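Local coordinates for magnetosome protein MamA (Magnetospirillum gryphiswaldense, PDB 3AS8), which is a tetratricopeptide-repeat protein associated with magnetosomes that recognises itself to assemble into larger complexes, probably serving as a protein-binding scaffold, at residues Val112-Gly117 with Asp131-Ala136. Numbering follows the deposited sequence. Where two conformers were deposited one is given.
With SO4 (sulfate ion), chain C.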
# COMPACT_ATOMS: atom_id res chain seq x y z
N VAL A 112 5.33 1.07 2.59
CA VAL A 112 4.26 1.73 3.35
C VAL A 112 4.66 3.16 3.75
O VAL A 112 3.93 4.14 3.51
CB VAL A 112 3.80 0.90 4.57
CG1 VAL A 112 3.00 1.79 5.61
CG2 VAL A 112 2.91 -0.30 4.17
N ARG A 113 5.89 3.34 4.24
CA ARG A 113 6.31 4.66 4.70
C ARG A 113 6.49 5.58 3.50
O ARG A 113 6.15 6.74 3.56
CB ARG A 113 7.67 4.55 5.45
CG ARG A 113 8.25 5.85 5.93
CD ARG A 113 7.35 6.64 6.81
NE ARG A 113 7.23 6.08 8.15
CZ ARG A 113 6.57 6.66 9.15
NH1 ARG A 113 6.59 6.09 10.34
NH2 ARG A 113 5.97 7.82 9.04
N PHE A 114 7.06 5.06 2.41
CA PHE A 114 7.21 5.81 1.15
C PHE A 114 5.88 6.31 0.59
O PHE A 114 5.75 7.48 0.39
CB PHE A 114 7.95 5.03 0.14
CG PHE A 114 8.16 5.79 -1.14
CD1 PHE A 114 9.04 6.87 -1.21
CD2 PHE A 114 7.40 5.50 -2.26
CE1 PHE A 114 9.19 7.56 -2.33
CE2 PHE A 114 7.57 6.14 -3.38
CZ PHE A 114 8.44 7.20 -3.46
N ARG A 115 4.87 5.43 0.49
CA ARG A 115 3.57 5.80 -0.02
C ARG A 115 2.82 6.74 0.89
O ARG A 115 2.09 7.60 0.43
CB ARG A 115 2.73 4.53 -0.36
CG ARG A 115 3.46 3.56 -1.36
CD ARG A 115 3.65 4.15 -2.68
NE ARG A 115 4.49 3.27 -3.46
CZ ARG A 115 4.99 3.53 -4.66
NH1 ARG A 115 5.80 2.63 -5.22
NH2 ARG A 115 4.69 4.67 -5.29
N LEU A 116 3.04 6.62 2.20
CA LEU A 116 2.53 7.57 3.14
C LEU A 116 3.09 8.98 2.86
O LEU A 116 2.38 9.98 2.84
CB LEU A 116 2.89 7.16 4.55
CG LEU A 116 2.54 8.18 5.66
CD1 LEU A 116 1.07 8.55 5.62
CD2 LEU A 116 2.97 7.63 7.08
N GLY A 117 4.41 9.08 2.68
CA GLY A 117 4.93 10.34 2.20
C GLY A 117 4.32 10.89 0.93
O GLY A 117 4.06 12.10 0.82
N ASP A 131 9.16 14.43 6.63
CA ASP A 131 9.33 13.60 7.83
C ASP A 131 9.24 12.11 7.45
O ASP A 131 10.12 11.31 7.79
CB ASP A 131 8.24 13.95 8.87
CG ASP A 131 8.47 15.31 9.60
OD1 ASP A 131 7.58 15.66 10.36
OD2 ASP A 131 9.51 16.01 9.43
N SER A 132 8.20 11.74 6.73
CA SER A 132 8.01 10.33 6.34
C SER A 132 9.07 9.86 5.35
O SER A 132 9.67 8.78 5.54
CB SER A 132 6.56 10.12 5.79
OG SER A 132 5.70 9.85 6.89
N PHE A 133 9.38 10.66 4.34
CA PHE A 133 10.48 10.38 3.42
C PHE A 133 11.84 10.20 4.11
O PHE A 133 12.58 9.29 3.81
CB PHE A 133 10.63 11.42 2.29
CG PHE A 133 9.47 11.50 1.33
CD1 PHE A 133 8.90 10.36 0.78
CD2 PHE A 133 8.94 12.75 0.94
CE1 PHE A 133 7.84 10.45 -0.14
CE2 PHE A 133 7.88 12.83 0.03
CZ PHE A 133 7.32 11.67 -0.50
N LYS A 134 12.12 11.01 5.13
CA LYS A 134 13.31 10.79 5.90
C LYS A 134 13.40 9.49 6.73
O LYS A 134 14.46 8.91 6.84
CB LYS A 134 13.59 11.99 6.74
CG LYS A 134 14.04 13.15 5.81
CD LYS A 134 14.53 14.37 6.62
CE LYS A 134 14.94 15.51 5.65
NZ LYS A 134 15.35 16.67 6.44
N ILE A 135 12.27 9.02 7.21
CA ILE A 135 12.17 7.74 7.86
C ILE A 135 12.35 6.62 6.86
O ILE A 135 13.05 5.66 7.12
CB ILE A 135 10.84 7.62 8.63
CG1 ILE A 135 10.79 8.68 9.73
CG2 ILE A 135 10.70 6.23 9.26
CD1 ILE A 135 9.39 8.88 10.39
N ALA A 136 11.72 6.71 5.69
CA ALA A 136 11.99 5.78 4.62
C ALA A 136 13.46 5.69 4.19
O ALA A 136 14.01 4.61 3.89
CB ALA A 136 11.09 6.11 3.41
S SO4 C . 5.88 3.63 -8.76
O1 SO4 C . 4.56 3.03 -8.49
O2 SO4 C . 6.95 2.66 -8.48
O3 SO4 C . 5.94 4.01 -10.18
O4 SO4 C . 6.07 4.85 -7.99
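Arg113 leaves its helix with CG opposite the backbone N (chi1 177°) and then bends at both chi2 and chi3, which folds the chain along the facing helix and delivers the guanidinium to Ser132 and Ile135. There NH2 donates a hydrogen bond to Ser132 OG at 3.0 Å, with the hydroxyl almost exactly in the guanidinium plane. Ile135 crosses the arginine and sets CD1 over the centre of one guanidinium face, 3.8 Å from CZ of Arg113, while its CG2 lies against NE. The group is thus gripped at its edge by a polar partner and covered on one face by an apolar one. Closer to the backbone, Arg113 CG packs on Ala136 CB at 3.8 Å. Leu116 brings CD2 to the same serine hydroxyl, adding an apolar wall beside the polar bond.

On another side of the interface, Phe133 turns one ring face to Gly117, whose CA makes a CH-pi contact 4.1 Å from the ring centroid. Phe133 CZ comes to 3.4 Å from Gly117 C, a close fit at a position without a side chain. Phe114 meets the same phenyl obliquely, the planes at 48° and the two CE1 atoms 3.9 Å apart. Arg115, whose CB leaves the helix away from the partner segment, donates a hydrogen bond from NH2 to O4 of a sulfate at 3.0 Å, the ion probably from the crystallisation liquor.

The segments run antiparallel at 158°, their axes 8.1 Å apart, as neighbouring helices do in a tetratricopeptide-repeat array. Helix 92-105 packs on Arg113 and Leu116 from the preceding side of the array, and helix 144-156 receives Phe133 through Val146, Ala149, Ile150 and Ser153, carrying the stack of helices onward.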